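B-type Cna protein (Enterococcus faecium, PDB 6FWY) is an LPXTG-anchored surface protein of unknown function whose thioester domain, of a slipknot-topology class, probably serves in covalent attachment to host or other surfaces. Local coordinates at residues A[7-12]-A[68-73]; A[167-172]-A[221-226]; A[242-247]-A[261-266]. One frame throughout, in Å; residues are numbered along the deposited sequence.

In the fold
Interactions 1 and 3 belong to the same branched antiparallel sheet, in which strands 67-73 and 231-250 are neighbours, and their centres lie 11 Å apart. They touch directly: Thr-7 O approaches Thr-264 OG1 at 2.7 Å, and Tyr-70 packs on Phe-247. Both are partly buried; five of twelve touching residues are buried in interaction 3 and two of nine in interaction 1. Interaction 3 is a long hairpin pairing near the chain centre, whereas interaction 1 combines three backbone bonds with a lysine-tyrosine contact. Interaction 2 sits in the separate five-stranded sheet, its centre about 40 Å from that of interaction 3, and is a surface contact with one backbone bond and mostly side-chain packing.

Interaction 1: residues A[7-12]-A[68-73]; sequences TKPTSA and LKYKGA
Lys-8 sets CB over one face of the Tyr-70 ring, 4.2 Å from the centroid and 21° off the ring normal, a CH-pi contact. The bend at chi2 carries its later methylenes past the hydroxyl, where Lys-8 CD lies 3.3 Å from Tyr-70 OH. Tyr-70 CG stands anti to its own N (chi1 175°), which directs the ring along the 7-12 segment; there Pro-9 O meets Tyr-70 CG at 3.2 Å and Pro-9 CD packs against CE1. Gly-72 N lies above the rim of the opposite face. This is the close-packed part, backed by Phe-247 of strand 231-250.

Strands 11-21 and 67-73 are antiparallel neighbours in the large sheet. Ala-12 N bonds Leu-68 O at 3.0 Å and Leu-68 N bonds Ala-12 O at 2.9 Å; Tyr-70 N reaches Thr-10 O at 2.9 Å, but from 59° above the carbonyl plane. On the far side of strand 67-73, Lys-71 and Gly-72 both face Thr-248, a classic beta bulge.

Ser-11 and Lys-69 lie on the solvent side and bury little against each other's segment. Lys-8 NZ turns back to Val-6 O. Backbone bonds thus set the pairing, while the lysine contributes methylenes to the tyrosine and spends its ammonium elsewhere.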
loop_
_atom_site.group_PDB
_atom_site.type_symbol
_atom_site.label_atom_id
_atom_site.label_comp_id
_atom_site.label_asym_id
_atom_site.label_seq_id
_atom_site.Cartn_x
_atom_site.Cartn_y
_atom_site.Cartn_z
ATOM N N THR A 7 -6.980 -1.194 7.826
ATOM C CA THR A 7 -6.718 -1.697 9.169
ATOM C C THR A 7 -5.257 -1.415 9.503
ATOM O O THR A 7 -4.361 -1.733 8.715
ATOM C CB THR A 7 -7.029 -3.206 9.276
ATOM O OG1 THR A 7 -8.412 -3.428 8.977
ATOM C CG2 THR A 7 -6.740 -3.757 10.671
ATOM N N LYS A 8 -5.024 -0.806 10.656
ATOM C CA LYS A 8 -3.673 -0.399 11.022
ATOM C C LYS A 8 -2.957 -1.522 11.757
ATOM O O LYS A 8 -3.578 -2.222 12.563
ATOM C CB LYS A 8 -3.715 0.874 11.879
ATOM C CG LYS A 8 -4.413 2.060 11.216
ATOM C CD LYS A 8 -3.846 2.396 9.836
ATOM C CE LYS A 8 -4.417 3.681 9.244
ATOM N NZ LYS A 8 -5.878 3.571 8.997
ATOM N N PRO A 9 -1.663 -1.730 11.466
ATOM C CA PRO A 9 -0.881 -2.595 12.343
ATOM C C PRO A 9 -0.724 -1.948 13.710
ATOM O O PRO A 9 -0.905 -0.746 13.827
ATOM C CB PRO A 9 0.462 -2.749 11.632
ATOM C CG PRO A 9 0.518 -1.671 10.636
ATOM C CD PRO A 9 -0.848 -1.113 10.424
ATOM N N THR A 10 -0.441 -2.742 14.726
ATOM C CA THR A 10 -0.230 -2.242 16.084
ATOM C C THR A 10 1.235 -2.179 16.526
ATOM O O THR A 10 1.548 -1.399 17.443
ATOM C CB THR A 10 -1.001 -3.089 17.112
ATOM O OG1 THR A 10 -0.597 -4.458 16.978
ATOM C CG2 THR A 10 -2.517 -2.943 16.896
ATOM N N SER A 11 2.104 -3.005 15.944
ATOM C CA SER A 11 3.543 -2.987 16.244
ATOM C C SER A 11 4.358 -3.747 15.210
ATOM O O SER A 11 3.809 -4.454 14.370
ATOM C CB SER A 11 3.843 -3.564 17.621
ATOM O OG SER A 11 3.654 -4.977 17.616
ATOM N N ALA A 12 5.669 -3.581 15.289
ATOM C CA ALA A 12 6.615 -4.199 14.360
ATOM C C ALA A 12 7.929 -4.456 15.091
ATOM O O ALA A 12 8.301 -3.736 16.009
ATOM C CB ALA A 12 6.858 -3.323 13.127
ATOM N N LEU A 68 8.504 -1.929 18.306
ATOM C CA LEU A 68 8.107 -0.522 18.199
ATOM C C LEU A 68 6.597 -0.479 17.945
ATOM O O LEU A 68 6.099 -1.167 17.064
ATOM C CB LEU A 68 8.830 0.128 17.025
ATOM C CG LEU A 68 10.279 0.594 17.210
ATOM C CD1 LEU A 68 11.202 -0.543 17.492
ATOM C CD2 LEU A 68 10.760 1.301 15.959
ATOM N N LYS A 69 5.879 0.336 18.714
ATOM C CA LYS A 69 4.421 0.493 18.535
ATOM C C LYS A 69 4.137 1.311 17.272
ATOM O O LYS A 69 4.978 2.101 16.824
ATOM C CB LYS A 69 3.840 1.181 19.762
ATOM C CG LYS A 69 2.346 1.241 19.958
ATOM C CD LYS A 69 2.063 2.316 21.024
ATOM C CE LYS A 69 0.567 2.547 21.275
ATOM N NZ LYS A 69 0.190 3.996 21.414
ATOM N N TYR A 70 2.954 1.080 16.702
ATOM C CA TYR A 70 2.446 1.827 15.546
ATOM C C TYR A 70 2.447 3.327 15.813
ATOM O O TYR A 70 2.069 3.760 16.892
ATOM C CB TYR A 70 1.023 1.385 15.205
ATOM C CG TYR A 70 0.362 2.174 14.106
ATOM C CD1 TYR A 70 0.814 2.064 12.800
ATOM C CD2 TYR A 70 -0.710 3.038 14.365
ATOM C CE1 TYR A 70 0.212 2.776 11.762
ATOM C CE2 TYR A 70 -1.328 3.738 13.327
ATOM C CZ TYR A 70 -0.859 3.614 12.031
ATOM O OH TYR A 70 -1.415 4.319 10.988
ATOM N N LYS A 71 2.899 4.103 14.825
ATOM C CA LYS A 71 2.928 5.548 14.924
ATOM C C LYS A 71 1.950 6.201 13.944
ATOM O O LYS A 71 1.148 7.030 14.344
ATOM C CB LYS A 71 4.346 6.056 14.671
ATOM C CG LYS A 71 4.510 7.553 14.818
ATOM C CD LYS A 71 5.960 7.913 14.482
ATOM C CE LYS A 71 6.163 9.378 14.090
ATOM N NZ LYS A 71 6.020 10.300 15.245
ATOM N N GLY A 72 2.050 5.850 12.661
ATOM C CA GLY A 72 1.173 6.429 11.642
ATOM C C GLY A 72 1.292 5.810 10.271
ATOM O O GLY A 72 2.099 4.886 10.028
ATOM N N ALA A 73 0.454 6.310 9.367
ATOM C CA ALA A 73 0.374 5.792 7.999
ATOM C C ALA A 73 1.352 6.555 7.147
ATOM O O ALA A 73 1.354 7.772 7.160
ATOM C CB ALA A 73 -1.041 5.958 7.469
#

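Interaction 2: residues A[167-172]-A[221-226]; sequences ADEGKY and TIKVPV
Tyr-172 and Pro-225 form an antiparallel non-hydrogen-bonded pair, CA to CA 4.4 Å, at the last residue of the type II' beta turn from Glu-169 to Tyr-172. That turn closes a tight beta hairpin of strands 159-169 and 172-181 in the five-stranded antiparallel sheet. Gly-170 takes the positive phi of 55° that this turn needs.

Backbone bonds come first. The turn is closed from both ends, by Tyr-172 N to Glu-169 O at 3.0 Å and Glu-169 N to Tyr-172 O at 2.9 Å. Across the contact, Val-226 N donates to Lys-171 O at 2.9 Å, and the N-H is nearly straight (167°). The same oxygen meets Pro-225 CA in a CA-H...O contact, and Tyr-172 CA does likewise with Val-224 O.

Apolar packing centres on the tyrosine. With CG anti to the carbonyl carbon (chi1 -70°), its ring runs across the Lys-223 chain at about a right angle and crosses Pro-225 at a slant, CE1 meeting Pro-225 CG at 3.9 Å. Val-226 adds CG1 against the backbone of Tyr-172.

Charge plays a looser part. Lys-223 forms a cation-pi interaction with Tyr-202 on the neighbouring strand 200-203, and Glu-169 OE2 lies 4.2 Å from Lys-223 NZ, too far for a salt bridge. The closest touch of the ring itself is Tyr-172 CD1 on Lys-223 CB, 3.5 Å.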
loop_
_atom_site.group_PDB
_atom_site.type_symbol
_atom_site.label_atom_id
_atom_site.label_comp_id
_atom_site.label_asym_id
_atom_site.label_seq_id
_atom_site.Cartn_x
_atom_site.Cartn_y
_atom_site.Cartn_z
ATOM N N ALA A 167 -32.308 -9.291 -17.879
ATOM C CA ALA A 167 -33.166 -10.133 -18.704
ATOM C C ALA A 167 -34.198 -10.872 -17.857
ATOM O O ALA A 167 -33.955 -11.183 -16.682
ATOM C CB ALA A 167 -32.348 -11.150 -19.499
ATOM N N ASP A 168 -35.342 -11.164 -18.471
ATOM C CA ASP A 168 -36.289 -12.093 -17.897
ATOM C C ASP A 168 -35.867 -13.505 -18.327
ATOM O O ASP A 168 -35.590 -13.737 -19.498
ATOM C CB ASP A 168 -37.721 -11.733 -18.331
ATOM C CG ASP A 168 -38.245 -10.474 -17.631
ATOM O OD1 ASP A 168 -37.609 -9.971 -16.679
ATOM O OD2 ASP A 168 -39.306 -9.974 -18.055
ATOM N N GLU A 169 -35.788 -14.412 -17.354
ATOM C CA GLU A 169 -35.333 -15.789 -17.550
ATOM C C GLU A 169 -36.129 -16.673 -16.606
ATOM O O GLU A 169 -36.086 -16.482 -15.395
ATOM C CB GLU A 169 -33.828 -15.925 -17.244
ATOM C CG GLU A 169 -32.921 -15.277 -18.280
ATOM C CD GLU A 169 -31.441 -15.238 -17.893
ATOM O OE1 GLU A 169 -30.652 -14.784 -18.763
ATOM O OE2 GLU A 169 -31.020 -15.657 -16.780
ATOM N N GLY A 170 -36.850 -17.647 -17.165
ATOM C CA GLY A 170 -37.716 -18.534 -16.381
ATOM C C GLY A 170 -38.713 -17.735 -15.563
ATOM O O GLY A 170 -39.426 -16.904 -16.108
ATOM N N LYS A 171 -38.719 -17.956 -14.255
ATOM C CA LYS A 171 -39.651 -17.283 -13.348
ATOM C C LYS A 171 -39.054 -16.016 -12.675
ATOM O O LYS A 171 -39.544 -15.555 -11.639
ATOM C CB LYS A 171 -40.127 -18.289 -12.298
ATOM C CG LYS A 171 -41.006 -19.350 -12.902
ATOM C CD LYS A 171 -41.401 -20.386 -11.874
ATOM C CE LYS A 171 -42.629 -21.159 -12.335
ATOM N NZ LYS A 171 -43.090 -22.111 -11.281
ATOM N N TYR A 172 -37.976 -15.470 -13.247
ATOM C CA TYR A 172 -37.236 -14.376 -12.606
ATOM C C TYR A 172 -36.957 -13.216 -13.548
ATOM O O TYR A 172 -36.675 -13.423 -14.737
ATOM C CB TYR A 172 -35.900 -14.896 -12.073
ATOM C CG TYR A 172 -36.047 -15.811 -10.896
ATOM C CD1 TYR A 172 -36.221 -15.291 -9.621
ATOM C CD2 TYR A 172 -36.017 -17.199 -11.048
ATOM C CE1 TYR A 172 -36.355 -16.107 -8.520
ATOM C CE2 TYR A 172 -36.174 -18.042 -9.945
ATOM C CZ TYR A 172 -36.344 -17.489 -8.685
ATOM O OH TYR A 172 -36.513 -18.281 -7.575
ATOM N N THR A 221 -25.369 -12.350 -10.399
ATOM C CA THR A 221 -26.716 -12.074 -10.882
ATOM C C THR A 221 -27.690 -12.077 -9.706
ATOM O O THR A 221 -27.657 -12.978 -8.881
ATOM C CB THR A 221 -27.101 -13.071 -11.985
ATOM O OG1 THR A 221 -26.242 -12.873 -13.109
ATOM C CG2 THR A 221 -28.536 -12.877 -12.444
ATOM N N ILE A 222 -28.516 -11.038 -9.626
ATOM C CA ILE A 222 -29.629 -10.959 -8.695
ATOM C C ILE A 222 -30.887 -11.368 -9.459
ATOM O O ILE A 222 -31.092 -10.935 -10.592
ATOM C CB ILE A 222 -29.788 -9.535 -8.098
ATOM C CG1 ILE A 222 -28.562 -9.198 -7.255
ATOM C CG2 ILE A 222 -31.048 -9.433 -7.235
ATOM C CD1 ILE A 222 -28.513 -7.790 -6.725
ATOM N N LYS A 223 -31.716 -12.199 -8.828
ATOM C CA LYS A 223 -32.949 -12.696 -9.437
ATOM C C LYS A 223 -34.152 -12.361 -8.577
ATOM O O LYS A 223 -34.172 -12.673 -7.395
ATOM C CB LYS A 223 -32.850 -14.198 -9.660
ATOM C CG LYS A 223 -31.672 -14.581 -10.540
ATOM C CD LYS A 223 -31.869 -15.902 -11.230
ATOM C CE LYS A 223 -30.670 -16.229 -12.098
ATOM N NZ LYS A 223 -30.850 -17.424 -12.943
ATOM N N VAL A 224 -35.148 -11.732 -9.184
ATOM C CA VAL A 224 -36.342 -11.246 -8.499
ATOM C C VAL A 224 -37.519 -11.968 -9.147
ATOM O O VAL A 224 -37.680 -11.879 -10.359
ATOM C CB VAL A 224 -36.495 -9.709 -8.650
ATOM C CG1 VAL A 224 -37.779 -9.205 -7.994
ATOM C CG2 VAL A 224 -35.280 -8.989 -8.059
ATOM N N PRO A 225 -38.335 -12.693 -8.354
ATOM C CA PRO A 225 -39.457 -13.429 -8.972
ATOM C C PRO A 225 -40.389 -12.530 -9.788
ATOM O O PRO A 225 -40.710 -11.418 -9.352
ATOM C CB PRO A 225 -40.186 -14.024 -7.768
ATOM C CG PRO A 225 -39.175 -14.116 -6.695
ATOM C CD PRO A 225 -38.258 -12.940 -6.897
ATOM N N VAL A 226 -40.807 -12.999 -10.967
ATOM C CA VAL A 226 -41.717 -12.206 -11.824
ATOM C C VAL A 226 -43.094 -11.971 -11.185
ATOM O O VAL A 226 -43.857 -11.146 -11.647
ATOM C CB VAL A 226 -41.882 -12.792 -13.257
ATOM C CG1 VAL A 226 -40.540 -12.817 -13.993
ATOM C CG2 VAL A 226 -42.532 -14.173 -13.253
#

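Interaction 3: residues A[242-247]-A[261-266]; sequences STTNPF and MITTSE
Thr-243 O receives the N-H of Thr-264 at 2.7 Å and 175°, and the same oxygen takes a CA-H...O contact from Thr-263 CA. This bond lies within the beta hairpin of strands 231-250 and 258-277, whose paired segments run 143° apart in direction. Thr-243 N answers with a bond to Thr-264 O, and one hydrogen-bonded pair further on Asn-245 and Ile-262 repeat the exchange. Their two bonds differ: Ile-262 N meets Asn-245 O at 2.9 Å, almost linear, whereas Asn-245 N reaches Ile-262 O at 3.1 Å from above the carbonyl plane.

On the face bearing Ser-242, Thr-244 and Pro-246, the hydroxyls of Thr-244 and Thr-263 bond to each other, OG1 to OG1 at 2.7 Å. Both have OG1 anti to the carbonyl carbon (chi1 -59° each), which turns the hydroxyls to meet across the pair. Met-261, bent at chi2 and chi3, curls over the partner strand: SD is 3.8 Å from Pro-246 CB, and CE lies against Thr-244 O. Tyr-79 of helix 76-84 touches both Met-261 and Pro-246, so the sheet meets the helical part here.

The face of Thr-243, Thr-264 and Ile-262 is more enclosed. The Phe-247 ring crosses Ile-262 at about a right angle, with Ile-262 CB and O at its edge, and Val-6 touches Phe-247 and Thr-264. Some polar ends on this face have partners elsewhere in the chain: Thr-243 OG1 bonds Lys-183 NZ, and Glu-266 OE1 bonds Thr-157. A water also links Thr-243 and Glu-266, donating to Thr-243 OG1 and, at 2.7 Å, to Glu-266 OE1.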
loop_
_atom_site.group_PDB
_atom_site.type_symbol
_atom_site.label_atom_id
_atom_site.label_comp_id
_atom_site.label_asym_id
_atom_site.label_seq_id
_atom_site.Cartn_x
_atom_site.Cartn_y
_atom_site.Cartn_z
ATOM N N SER A 242 -6.885 -7.373 0.580
ATOM C CA SER A 242 -5.542 -7.383 1.090
ATOM C C SER A 242 -4.842 -6.191 0.437
ATOM O O SER A 242 -5.015 -5.966 -0.763
ATOM C CB SER A 242 -4.881 -8.683 0.681
ATOM O OG SER A 242 -3.654 -8.821 1.319
ATOM N N THR A 243 -4.088 -5.418 1.217
ATOM C CA THR A 243 -3.352 -4.278 0.695
ATOM C C THR A 243 -2.010 -4.155 1.429
ATOM O O THR A 243 -1.926 -4.399 2.630
ATOM C CB THR A 243 -4.197 -2.969 0.798
ATOM O OG1 THR A 243 -3.608 -1.920 0.006
ATOM C CG2 THR A 243 -4.372 -2.473 2.279
ATOM N N THR A 244 -0.961 -3.811 0.683
ATOM C CA THR A 244 0.391 -3.617 1.243
ATOM C C THR A 244 0.753 -2.125 1.161
ATOM O O THR A 244 1.010 -1.593 0.073
ATOM C CB THR A 244 1.411 -4.553 0.550
ATOM O OG1 THR A 244 0.996 -5.921 0.745
ATOM C CG2 THR A 244 2.805 -4.423 1.130
ATOM N N ASN A 245 0.728 -1.457 2.321
ATOM C CA ASN A 245 0.925 0.010 2.455
ATOM C C ASN A 245 2.082 0.321 3.423
ATOM O O ASN A 245 2.427 -0.515 4.260
ATOM C CB ASN A 245 -0.353 0.672 3.017
ATOM C CG ASN A 245 -1.604 0.399 2.173
ATOM O OD1 ASN A 245 -1.564 -0.328 1.181
ATOM N ND2 ASN A 245 -2.704 0.979 2.570
ATOM N N PRO A 246 2.683 1.515 3.314
ATOM C CA PRO A 246 3.764 1.868 4.225
ATOM C C PRO A 246 3.252 2.394 5.543
ATOM O O PRO A 246 2.346 3.222 5.557
ATOM C CB PRO A 246 4.522 2.971 3.465
ATOM C CG PRO A 246 3.464 3.637 2.674
ATOM C CD PRO A 246 2.515 2.535 2.262
ATOM N N PHE A 247 3.844 1.936 6.639
ATOM C CA PHE A 247 3.493 2.400 7.987
ATOM C C PHE A 247 4.743 2.769 8.780
ATOM O O PHE A 247 5.811 2.192 8.581
ATOM C CB PHE A 247 2.673 1.343 8.725
ATOM C CG PHE A 247 1.366 1.025 8.054
ATOM C CD1 PHE A 247 0.273 1.868 8.187
ATOM C CD2 PHE A 247 1.246 -0.107 7.272
ATOM C CE1 PHE A 247 -0.923 1.582 7.551
ATOM C CE2 PHE A 247 0.033 -0.432 6.645
ATOM C CZ PHE A 247 -1.056 0.419 6.785
ATOM N N MET A 261 6.781 -1.515 4.630
ATOM C CA MET A 261 5.599 -1.966 3.924
ATOM C C MET A 261 5.001 -3.134 4.695
ATOM O O MET A 261 5.692 -4.092 4.992
ATOM C CB MET A 261 5.955 -2.404 2.503
ATOM C CG MET A 261 6.441 -1.250 1.625
ATOM S SD MET A 261 5.198 -0.008 1.215
ATOM C CE MET A 261 4.419 -0.802 -0.182
ATOM N N ILE A 262 3.725 -3.011 5.042
ATOM C CA ILE A 262 2.995 -4.080 5.723
ATOM C C ILE A 262 1.724 -4.455 4.970
ATOM O O ILE A 262 0.941 -3.588 4.579
ATOM C CB ILE A 262 2.668 -3.696 7.179
ATOM C CG1 ILE A 262 3.986 -3.481 7.938
ATOM C CG2 ILE A 262 1.815 -4.773 7.855
ATOM C CD1 ILE A 262 3.818 -2.966 9.334
ATOM N N THR A 263 1.540 -5.759 4.793
ATOM C CA THR A 263 0.320 -6.324 4.226
ATOM C C THR A 263 -0.739 -6.302 5.332
ATOM O O THR A 263 -0.524 -6.831 6.407
ATOM C CB THR A 263 0.584 -7.752 3.686
ATOM O OG1 THR A 263 1.609 -7.673 2.689
ATOM C CG2 THR A 263 -0.665 -8.392 3.062
ATOM N N THR A 264 -1.856 -5.634 5.062
ATOM C CA THR A 264 -2.990 -5.558 5.991
ATOM C C THR A 264 -4.298 -5.658 5.189
ATOM O O THR A 264 -4.266 -5.947 3.992
ATOM C CB THR A 264 -2.918 -4.276 6.859
ATOM O OG1 THR A 264 -3.983 -4.269 7.831
ATOM C CG2 THR A 264 -2.965 -2.979 5.964
ATOM N N SER A 265 -5.439 -5.468 5.845
ATOM C CA SER A 265 -6.751 -5.483 5.163
ATOM C C SER A 265 -7.299 -4.070 5.012
ATOM O O SER A 265 -6.904 -3.155 5.758
ATOM C CB SER A 265 -7.774 -6.335 5.920
ATOM O OG SER A 265 -7.785 -5.975 7.283
ATOM N N GLU A 266 -8.187 -3.908 4.033
ATOM C CA GLU A 266 -8.938 -2.676 3.822
ATOM C C GLU A 266 -10.376 -3.004 3.407
ATOM O O GLU A 266 -10.597 -3.893 2.595
ATOM C CB GLU A 266 -8.265 -1.808 2.742
ATOM C CG GLU A 266 -9.007 -0.521 2.389
ATOM C CD GLU A 266 -8.320 0.270 1.283
ATOM O OE1 GLU A 266 -7.280 -0.187 0.759
ATOM O OE2 GLU A 266 -8.791 1.396 0.949
HETATM O O HOH W 1 -4.795 0.920 0.462
#